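Local coordinates for ABC transporter substrate binding protein (Ribose) (Agrobacterium vitis S4, PDB 4WT7), which binds the sugar alcohol D-allitol between its two lobes and probably serves as the carbohydrate-binding component of an ABC transporter, at residues T42-D47 with W226-L231; N197-A202 with A233-A238; E255-V260 with E313-L318. All coordinates share one frame; numbering follows the deposited sequence.

Contact 1: residues T42-D47 with W226-L231; sequences TDHFFD and WDIPQL. With X9X (D-allitol), chain C.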
loop_
_atom_site.group_PDB
_atom_site.type_symbol
_atom_site.label_atom_id
_atom_site.label_comp_id
_atom_site.label_asym_id
_atom_site.label_seq_id
_atom_site.Cartn_x
_atom_site.Cartn_y
_atom_site.Cartn_z
ATOM N N THR A 42 12.053 -0.812 -1.121
ATOM C CA THR A 42 11.779 -0.098 -2.357
ATOM C C THR A 42 11.549 -1.059 -3.538
ATOM O O THR A 42 11.862 -0.699 -4.660
ATOM C CB THR A 42 12.998 0.733 -2.790
ATOM O OG1 THR A 42 14.161 -0.119 -2.782
ATOM C CG2 THR A 42 13.207 1.902 -1.872
ATOM N N ASP A 43 11.049 -2.268 -3.283
ATOM C CA ASP A 43 11.134 -3.330 -4.279
ATOM C C ASP A 43 9.965 -3.346 -5.256
ATOM O O ASP A 43 9.874 -4.251 -6.088
ATOM C CB ASP A 43 11.210 -4.696 -3.588
ATOM C CG ASP A 43 9.841 -5.254 -3.278
ATOM O OD1 ASP A 43 9.026 -4.505 -2.715
ATOM O OD2 ASP A 43 9.558 -6.435 -3.646
ATOM N N HIS A 44 9.047 -2.390 -5.143
ATOM C CA HIS A 44 8.019 -2.218 -6.165
ATOM C C HIS A 44 7.498 -0.798 -6.201
ATOM O O HIS A 44 7.918 0.040 -5.416
ATOM C CB HIS A 44 6.857 -3.175 -5.936
ATOM C CG HIS A 44 6.127 -2.943 -4.656
ATOM N ND1 HIS A 44 6.585 -3.429 -3.446
ATOM C CD2 HIS A 44 4.959 -2.320 -4.382
ATOM C CE1 HIS A 44 5.739 -3.091 -2.486
ATOM N NE2 HIS A 44 4.738 -2.429 -3.034
ATOM N N PHE A 45 6.542 -0.569 -7.091
ATOM C CA PHE A 45 6.155 0.776 -7.537
ATOM C C PHE A 45 5.817 1.733 -6.413
ATOM O O PHE A 45 6.396 2.813 -6.323
ATOM C CB PHE A 45 4.954 0.665 -8.473
ATOM C CG PHE A 45 4.372 1.973 -8.867
ATOM C CD1 PHE A 45 5.014 2.783 -9.804
ATOM C CD2 PHE A 45 3.167 2.389 -8.331
ATOM C CE1 PHE A 45 4.438 3.995 -10.188
ATOM C CE2 PHE A 45 2.595 3.589 -8.711
ATOM C CZ PHE A 45 3.232 4.398 -9.627
ATOM N N PHE A 46 4.883 1.353 -5.556
ATOM C CA PHE A 46 4.407 2.279 -4.546
ATOM C C PHE A 46 5.582 2.721 -3.656
ATOM O O PHE A 46 5.807 3.937 -3.425
ATOM C CB PHE A 46 3.302 1.639 -3.717
ATOM C CG PHE A 46 2.765 2.529 -2.643
ATOM C CD1 PHE A 46 3.384 2.598 -1.414
ATOM C CD2 PHE A 46 1.633 3.289 -2.862
ATOM C CE1 PHE A 46 2.892 3.411 -0.423
ATOM C CE2 PHE A 46 1.130 4.112 -1.874
ATOM C CZ PHE A 46 1.764 4.178 -0.654
ATOM N N ASP A 47 6.354 1.747 -3.189
ATOM C CA ASP A 47 7.381 2.016 -2.205
ATOM C C ASP A 47 8.511 2.863 -2.767
ATOM O O ASP A 47 8.960 3.797 -2.119
ATOM C CB ASP A 47 7.965 0.710 -1.655
ATOM C CG ASP A 47 6.932 -0.182 -1.021
ATOM O OD1 ASP A 47 5.710 0.099 -1.085
ATOM O OD2 ASP A 47 7.356 -1.209 -0.450
ATOM N N TRP A 226 -2.948 -4.944 -2.176
ATOM C CA TRP A 226 -2.110 -4.158 -3.056
ATOM C C TRP A 226 -1.948 -4.973 -4.338
ATOM O O TRP A 226 -2.291 -6.138 -4.362
ATOM C CB TRP A 226 -0.765 -3.821 -2.416
ATOM C CG TRP A 226 0.018 -5.014 -1.993
ATOM C CD1 TRP A 226 -0.368 -5.982 -1.101
ATOM C CD2 TRP A 226 1.329 -5.354 -2.409
ATOM N NE1 TRP A 226 0.620 -6.929 -0.962
ATOM C CE2 TRP A 226 1.681 -6.563 -1.745
ATOM C CE3 TRP A 226 2.252 -4.770 -3.256
ATOM C CZ2 TRP A 226 2.916 -7.195 -1.948
ATOM C CZ3 TRP A 226 3.471 -5.386 -3.446
ATOM C CH2 TRP A 226 3.791 -6.584 -2.804
ATOM N N ASP A 227 -1.382 -4.393 -5.380
ATOM C CA ASP A 227 -1.641 -4.923 -6.720
ATOM C C ASP A 227 -0.555 -5.813 -7.353
ATOM O O ASP A 227 -0.776 -6.383 -8.407
ATOM C CB ASP A 227 -2.139 -3.808 -7.649
ATOM C CG ASP A 227 -1.049 -2.815 -8.072
ATOM O OD1 ASP A 227 0.112 -2.934 -7.612
ATOM O OD2 ASP A 227 -1.399 -1.914 -8.883
ATOM N N ILE A 228 0.587 -5.977 -6.685
ATOM C CA ILE A 228 1.614 -6.863 -7.198
ATOM C C ILE A 228 1.232 -8.345 -7.067
ATOM O O ILE A 228 1.451 -9.115 -8.023
ATOM C CB ILE A 228 2.990 -6.515 -6.577
ATOM C CG1 ILE A 228 3.312 -5.034 -6.861
ATOM C CG2 ILE A 228 4.083 -7.385 -7.131
ATOM C CD1 ILE A 228 3.125 -4.604 -8.347
ATOM N N PRO A 229 0.628 -8.756 -5.933
ATOM C CA PRO A 229 0.071 -10.126 -5.917
ATOM C C PRO A 229 -1.055 -10.253 -6.957
ATOM O O PRO A 229 -1.206 -11.301 -7.637
ATOM C CB PRO A 229 -0.494 -10.271 -4.513
ATOM C CG PRO A 229 0.266 -9.245 -3.693
ATOM C CD PRO A 229 0.604 -8.117 -4.607
ATOM N N GLN A 230 -1.829 -9.177 -7.104
ATOM C CA GLN A 230 -2.857 -9.142 -8.134
ATOM C C GLN A 230 -2.251 -9.500 -9.487
ATOM O O GLN A 230 -2.821 -10.285 -10.229
ATOM C CB GLN A 230 -3.567 -7.787 -8.188
ATOM C CG GLN A 230 -4.740 -7.711 -9.165
ATOM C CD GLN A 230 -5.298 -6.283 -9.292
ATOM O OE1 GLN A 230 -4.737 -5.319 -8.749
ATOM N NE2 GLN A 230 -6.401 -6.150 -10.017
ATOM N N LEU A 231 -1.101 -8.913 -9.800
ATOM C CA LEU A 231 -0.406 -9.164 -11.068
ATOM C C LEU A 231 -0.070 -10.658 -11.230
ATOM O O LEU A 231 -0.373 -11.256 -12.249
ATOM C CB LEU A 231 0.882 -8.341 -11.119
ATOM C CG LEU A 231 1.798 -8.428 -12.348
ATOM C CD1 LEU A 231 0.994 -8.235 -13.628
ATOM C CD2 LEU A 231 2.931 -7.364 -12.223
HETATM O OAA X9X C . 2.767 -3.401 2.689
HETATM C CAG X9X C . 2.593 -3.796 1.376
HETATM C CAI X9X C . 1.962 -2.836 0.421
HETATM O OAC X9X C . 0.587 -2.671 0.670
HETATM C CAK X9X C . 2.733 -1.550 0.354
HETATM O OAE X9X C . 4.034 -1.913 0.093
HETATM C CAL X9X C . 2.287 -0.682 -0.825
HETATM O OAF X9X C . 2.377 -1.372 -2.023
HETATM C CAJ X9X C . 0.950 0.020 -0.694
HETATM O OAD X9X C . -0.139 -0.779 -1.003
HETATM C CAH X9X C . 0.711 0.741 0.616
HETATM O OAB X9X C . -0.135 1.868 0.540
#
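His-44 and Trp-226 meet as an oblique aromatic pair, neither stack nor edge-to-face. The centroids of the His-44 imidazole and the Trp-226 six-membered ring lie 4.5 Å apart, with the planes inclined at 42°. The touching atom of the tryptophan is CZ3, which sits over the middle of one imidazole face. Trp-226 CZ3 comes 3.2 Å from His-44 NE2. Apolar packing is slight: Ile-228 CG1 lies 4.0 Å from His-44 CD2.

His-44 CG sits between the backbone N and the carbonyl carbon (chi1 63°), which swings the ring toward Trp-226 and the ligand. Hydrogen bonds at both nitrogens then hold its rotation. His-44 ND1 donates to Asp-43 OD1 at 2.8 Å, close to the ring plane but from above the carboxylate plane. His-44 NE2 donates to OAF of D-allitol at 2.8 Å, nearly straight at 167°. Asp-47 OD1 accepts a hydrogen bond from ligand OAE at 2.9 Å, and its OD2 forms a salt bridge with Arg-72.

Two aromatic faces enclose the polyol. OAB lies over one face of Phe-46 and CAI over one face of Trp-226, each offset toward the rim. Pro-229 CD covers the opposite indole face, and Trp-226 NE1 bonds to Asp-193. Asp-120, Arg-170, Asp-251 and Gln-273 also hydrogen-bond the ligand. Aromatic faces with a polar rim are characteristic of the interlobe sugar site of periplasmic binding proteins.

Contact 2: residues N197-A202 with A233-A238; sequences NTVQDA and ATQALA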
loop_
_atom_site.group_PDB
_atom_site.type_symbol
_atom_site.label_atom_id
_atom_site.label_comp_id
_atom_site.label_asym_id
_atom_site.label_seq_id
_atom_site.Cartn_x
_atom_site.Cartn_y
_atom_site.Cartn_z
ATOM N N ASN A 197 9.785 -11.516 -4.232
ATOM C CA ASN A 197 9.302 -12.668 -5.010
ATOM C C ASN A 197 7.782 -12.659 -5.106
ATOM O O ASN A 197 7.138 -13.706 -5.262
ATOM C CB ASN A 197 9.732 -14.011 -4.384
ATOM C CG ASN A 197 9.484 -15.205 -5.333
ATOM O OD1 ASN A 197 9.717 -15.099 -6.535
ATOM N ND2 ASN A 197 8.974 -16.314 -4.799
ATOM N N THR A 198 7.194 -11.477 -4.987
ATOM C CA THR A 198 5.754 -11.392 -4.829
ATOM C C THR A 198 5.005 -12.027 -6.026
ATOM O O THR A 198 4.093 -12.859 -5.835
ATOM C CB THR A 198 5.345 -9.956 -4.706
ATOM O OG1 THR A 198 6.047 -9.350 -3.601
ATOM C CG2 THR A 198 3.829 -9.834 -4.513
ATOM N N VAL A 199 5.388 -11.625 -7.251
ATOM C CA VAL A 199 4.686 -12.072 -8.459
ATOM C C VAL A 199 4.758 -13.610 -8.650
ATOM O O VAL A 199 3.722 -14.278 -8.774
ATOM C CB VAL A 199 5.190 -11.327 -9.718
ATOM C CG1 VAL A 199 4.601 -11.948 -10.987
ATOM C CG2 VAL A 199 4.837 -9.851 -9.641
ATOM N N GLN A 200 5.976 -14.154 -8.622
ATOM C CA GLN A 200 6.195 -15.578 -8.843
ATOM C C GLN A 200 5.452 -16.409 -7.808
ATOM O O GLN A 200 4.850 -17.429 -8.129
ATOM C CB GLN A 200 7.701 -15.897 -8.850
ATOM C CG GLN A 200 8.434 -15.177 -10.008
ATOM C CD GLN A 200 9.901 -15.607 -10.176
ATOM O OE1 GLN A 200 10.504 -16.238 -9.267
ATOM N NE2 GLN A 200 10.484 -15.274 -11.351
ATOM N N ASP A 201 5.469 -15.931 -6.570
ATOM C CA ASP A 201 4.793 -16.591 -5.461
ATOM C C ASP A 201 3.274 -16.545 -5.588
ATOM O O ASP A 201 2.590 -17.534 -5.298
ATOM C CB ASP A 201 5.164 -15.926 -4.132
ATOM C CG ASP A 201 4.420 -16.549 -2.970
ATOM O OD1 ASP A 201 4.883 -17.596 -2.481
ATOM O OD2 ASP A 201 3.336 -16.028 -2.596
ATOM N N ALA A 202 2.744 -15.380 -5.976
ATOM C CA ALA A 202 1.308 -15.214 -6.096
ATOM C C ALA A 202 0.803 -16.093 -7.265
ATOM O O ALA A 202 -0.219 -16.794 -7.163
ATOM C CB ALA A 202 0.964 -13.727 -6.323
ATOM N N ALA A 233 -1.566 -13.182 -9.613
ATOM C CA ALA A 233 -2.889 -13.780 -9.716
ATOM C C ALA A 233 -3.432 -13.763 -11.146
ATOM O O ALA A 233 -3.863 -14.794 -11.659
ATOM C CB ALA A 233 -3.850 -13.046 -8.784
ATOM N N THR A 234 -3.409 -12.583 -11.756
ATOM C CA THR A 234 -3.993 -12.358 -13.070
ATOM C C THR A 234 -3.287 -13.241 -14.102
ATOM O O THR A 234 -3.925 -13.968 -14.879
ATOM C CB THR A 234 -3.890 -10.855 -13.421
ATOM O OG1 THR A 234 -4.576 -10.114 -12.408
ATOM C CG2 THR A 234 -4.504 -10.542 -14.782
ATOM N N GLN A 235 -1.962 -13.211 -14.067
ATOM C CA GLN A 235 -1.179 -14.073 -14.928
ATOM C C GLN A 235 -1.554 -15.544 -14.741
ATOM O O GLN A 235 -1.712 -16.252 -15.739
ATOM C CB GLN A 235 0.306 -13.889 -14.654
ATOM C CG GLN A 235 0.816 -12.508 -14.977
ATOM C CD GLN A 235 2.198 -12.248 -14.391
ATOM O OE1 GLN A 235 2.758 -13.101 -13.712
ATOM N NE2 GLN A 235 2.746 -11.066 -14.652
ATOM N N ALA A 236 -1.696 -16.004 -13.489
ATOM C CA ALA A 236 -1.966 -17.424 -13.262
ATOM C C ALA A 236 -3.330 -17.778 -13.856
ATOM O O ALA A 236 -3.498 -18.858 -14.400
ATOM C CB ALA A 236 -1.895 -17.794 -11.750
ATOM N N LEU A 237 -4.292 -16.858 -13.798
ATOM C CA LEU A 237 -5.590 -17.110 -14.416
ATOM C C LEU A 237 -5.463 -17.326 -15.932
ATOM O O LEU A 237 -6.080 -18.251 -16.500
ATOM C CB LEU A 237 -6.566 -15.974 -14.155
ATOM C CG LEU A 237 -6.929 -15.733 -12.686
ATOM C CD1 LEU A 237 -7.770 -14.509 -12.576
ATOM C CD2 LEU A 237 -7.644 -16.952 -12.060
ATOM N N ALA A 238 -4.664 -16.486 -16.585
ATOM C CA ALA A 238 -4.524 -16.590 -18.041
ATOM C C ALA A 238 -3.841 -17.913 -18.397
ATOM O O ALA A 238 -4.328 -18.685 -19.221
ATOM C CB ALA A 238 -3.741 -15.408 -18.594
#
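Val-199 and Gln-235 make the side-chain contact between these two helical segments. Val-199 CG1 approaches Gln-235 OE1 at 3.5 Å. This is van der Waals packing of a methyl against the amide end. The two side chains cross at about a right angle. Val-199 CG1 lies anti to the backbone N (chi1 172°), while the glutamine chain is extended beyond CG and brings its amide to the methyl. Both residues are partly exposed.

The second kind of contact is between small residues and backbone. Ala-202 CB packs 4.2 Å from Ala-233 N. The CA atoms of Ala-202 and Ala-233 are 5.7 Å apart, the closest CA pair of the two segments. Two methyl side chains let the helix backbones come this near. Both alanines are buried.

No hydrogen bond joins the segments. Their backbone bonds run within each helix, as from Ala-202 N to Thr-198 O and from Leu-237 N to Ala-233 O.

The contact joins the first turn of helix 198-212 to the second half of helix 227-240. Strand 221-224 lies between these helices in the chain. Val-199 also packs on Ile-228 and Leu-231 of helix 227-240. Further along helix 198-212, Phe-203 touches Gln-235 and Ala-236, and Val-206 and Thr-207 also meet Ala-236. Thr-234 hydrogen-bonds Thr-247 of strand 246-249, which ties helix 227-240 to the sheet.

Contact 3: residues E255-V260 with E313-L318; sequences EVLQLV and EVTRKL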
loop_
_atom_site.group_PDB
_atom_site.type_symbol
_atom_site.label_atom_id
_atom_site.label_comp_id
_atom_site.label_asym_id
_atom_site.label_seq_id
_atom_site.Cartn_x
_atom_site.Cartn_y
_atom_site.Cartn_z
ATOM N N GLU A 255 2.093 -1.368 -14.571
ATOM C CA GLU A 255 2.008 -2.689 -15.173
ATOM C C GLU A 255 0.646 -3.360 -14.914
ATOM O O GLU A 255 0.188 -4.150 -15.726
ATOM C CB GLU A 255 3.181 -3.555 -14.713
ATOM C CG GLU A 255 3.280 -3.742 -13.170
ATOM C CD GLU A 255 4.175 -2.693 -12.412
ATOM O OE1 GLU A 255 4.161 -1.456 -12.721
ATOM O OE2 GLU A 255 4.888 -3.148 -11.474
ATOM N N VAL A 256 -0.030 -3.022 -13.813
ATOM C CA VAL A 256 -1.335 -3.635 -13.508
ATOM C C VAL A 256 -2.508 -2.859 -14.084
ATOM O O VAL A 256 -3.467 -3.456 -14.573
ATOM C CB VAL A 256 -1.558 -3.797 -11.974
ATOM C CG1 VAL A 256 -2.920 -4.399 -11.680
ATOM C CG2 VAL A 256 -0.473 -4.665 -11.406
ATOM N N LEU A 257 -2.419 -1.533 -14.046
ATOM C CA LEU A 257 -3.396 -0.669 -14.713
ATOM C C LEU A 257 -3.567 -1.041 -16.178
ATOM O O LEU A 257 -4.683 -1.054 -16.690
ATOM C CB LEU A 257 -2.965 0.785 -14.623
ATOM C CG LEU A 257 -3.152 1.415 -13.247
ATOM C CD1 LEU A 257 -2.980 2.896 -13.289
ATOM C CD2 LEU A 257 -4.513 1.049 -12.663
ATOM N N GLN A 258 -2.457 -1.346 -16.835
ATOM C CA GLN A 258 -2.509 -1.718 -18.242
ATOM C C GLN A 258 -3.135 -3.095 -18.437
ATOM O O GLN A 258 -3.686 -3.366 -19.482
ATOM C CB GLN A 258 -1.143 -1.585 -18.911
ATOM C CG GLN A 258 -0.090 -2.596 -18.492
ATOM C CD GLN A 258 1.322 -2.149 -18.928
ATOM O OE1 GLN A 258 1.635 -0.959 -18.857
ATOM N NE2 GLN A 258 2.158 -3.096 -19.408
ATOM N N LEU A 259 -3.126 -3.935 -17.403
ATOM C CA LEU A 259 -3.920 -5.163 -17.436
ATOM C C LEU A 259 -5.423 -4.860 -17.311
ATOM O O LEU A 259 -6.256 -5.404 -18.055
ATOM C CB LEU A 259 -3.482 -6.159 -16.345
ATOM C CG LEU A 259 -2.104 -6.823 -16.443
ATOM C CD1 LEU A 259 -1.962 -7.859 -15.363
ATOM C CD2 LEU A 259 -1.850 -7.487 -17.792
ATOM N N VAL A 260 -5.774 -3.988 -16.363
ATOM C CA VAL A 260 -7.159 -3.574 -16.197
ATOM C C VAL A 260 -7.700 -3.029 -17.533
ATOM O O VAL A 260 -8.877 -3.217 -17.872
ATOM C CB VAL A 260 -7.274 -2.490 -15.086
ATOM C CG1 VAL A 260 -8.652 -1.837 -15.079
ATOM C CG2 VAL A 260 -6.942 -3.079 -13.733
ATOM N N GLU A 313 -9.329 7.220 -17.876
ATOM C CA GLU A 313 -9.357 8.528 -17.254
ATOM C C GLU A 313 -8.570 8.540 -15.951
ATOM O O GLU A 313 -8.019 9.564 -15.588
ATOM C CB GLU A 313 -10.775 9.046 -17.058
ATOM C CG GLU A 313 -11.690 8.114 -16.302
ATOM C CD GLU A 313 -13.042 8.760 -15.977
ATOM O OE1 GLU A 313 -13.048 9.958 -15.579
ATOM O OE2 GLU A 313 -14.078 8.062 -16.141
ATOM N N VAL A 314 -8.485 7.400 -15.266
ATOM C CA VAL A 314 -7.588 7.287 -14.123
ATOM C C VAL A 314 -6.128 7.349 -14.557
ATOM O O VAL A 314 -5.355 8.131 -14.018
ATOM C CB VAL A 314 -7.856 5.994 -13.329
ATOM C CG1 VAL A 314 -6.942 5.923 -12.108
ATOM C CG2 VAL A 314 -9.304 5.956 -12.892
ATOM N N THR A 315 -5.745 6.573 -15.563
ATOM C CA THR A 315 -4.348 6.533 -15.996
ATOM C C THR A 315 -3.873 7.895 -16.464
ATOM O O THR A 315 -2.706 8.264 -16.268
ATOM C CB THR A 315 -4.123 5.505 -17.140
ATOM O OG1 THR A 315 -4.232 4.169 -16.623
ATOM C CG2 THR A 315 -2.731 5.667 -17.742
ATOM N N ARG A 316 -4.767 8.650 -17.097
ATOM C CA ARG A 316 -4.416 10.001 -17.564
ATOM C C ARG A 316 -4.226 11.049 -16.456
ATOM O O ARG A 316 -3.331 11.902 -16.546
ATOM C CB ARG A 316 -5.430 10.468 -18.602
ATOM C CG ARG A 316 -5.176 9.798 -19.918
ATOM C CD ARG A 316 -6.232 10.089 -20.917
ATOM N NE ARG A 316 -6.045 9.265 -22.105
ATOM C CZ ARG A 316 -5.426 9.662 -23.212
ATOM N NH1 ARG A 316 -4.936 10.908 -23.306
ATOM N NH2 ARG A 316 -5.324 8.805 -24.236
ATOM N N LYS A 317 -5.045 10.972 -15.413
ATOM C CA LYS A 317 -4.883 11.834 -14.243
ATOM C C LYS A 317 -3.591 11.560 -13.449
ATOM O O LYS A 317 -3.116 12.423 -12.725
ATOM C CB LYS A 317 -6.118 11.719 -13.355
ATOM C CG LYS A 317 -7.301 12.351 -14.022
ATOM C CD LYS A 317 -8.620 11.820 -13.544
ATOM C CE LYS A 317 -9.055 12.419 -12.222
ATOM N NZ LYS A 317 -10.456 11.987 -11.895
ATOM N N LEU A 318 -3.017 10.368 -13.605
ATOM C CA LEU A 318 -1.742 10.038 -12.958
ATOM C C LEU A 318 -0.509 10.426 -13.795
ATOM O O LEU A 318 0.565 10.658 -13.239
ATOM C CB LEU A 318 -1.673 8.539 -12.642
ATOM C CG LEU A 318 -2.797 7.876 -11.822
ATOM C CD1 LEU A 318 -2.631 6.362 -11.888
ATOM C CD2 LEU A 318 -2.818 8.357 -10.377
#
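Leu-257 reaches across to both Thr-315 and Leu-318 with a single methyl, CD1. This atom lies 3.8 Å from Leu-318 CD1 and equally 3.8 Å from Thr-315 OG1. The leucine is buried and is the only residue of 255-260 that touches 313-318. Its CG is set anti to the carbonyl carbon, beside the backbone N. A chi2 of -168° then puts CD1 anti to CA, which extends the chain and lets CD1 reach the opposing helix. Its CB adds a longer approach, 4.1 Å from Leu-257 CB to Thr-315 OG1. No hydrogen bond spans the two segments.

The helices belong to a lobe of the periplasmic binding protein fold, in which helices pack around a central sheet. Here the C-terminal helix 311-318 follows strand 304-307, the antiparallel edge strand of a mixed sheet. Leu-257 and Val-314 both rest on Ala-306 of that strand, and Leu-318 rests on Leu-304. Leu-257 also touches Asp-270 of the adjacent strand 267-272.

Thr-315 is turned so that OG1, not CG2, meets the leucine. OG1 stands anti to the carbonyl carbon (chi1 -71°). This hydroxyl has its polar partner within its own helix, the carbonyl O of Val-311, so its meeting with Leu-257 CD1 is plain packing. The Leu-257 and Thr-315 side chains slide past each other in opposite directions.

Leu-318 lies one helical turn further on. It too is extended, with CD1 anti to CA (chi2 169°), and CD1 is the branch that meets Leu-257 CD1. The two leucine side chains come together at a slant, methyl to methyl.

How the contacts relate
Contact 1 lies nearest the middle of the chain and brings the two lobes together around the ligand. Contacts 2 and 3 lie within the lobe that carries Trp-226. Contacts 1 and 2 share helix 227-240; their centres are 12 Å apart and their segments alternate along the sequence. Thr-198 packs on Ile-228 there. Contact 3 opens later in the chain, with its centre 14 Å from contact 1 and 19 Å from contact 2. Its helix 254-260 packs on helix 227-240, where Leu-259 touches Leu-231 and Thr-234. Contact 1 thus closes the cleft over the sugar alcohol, while contacts 2 and 3 hold helices together within one lobe.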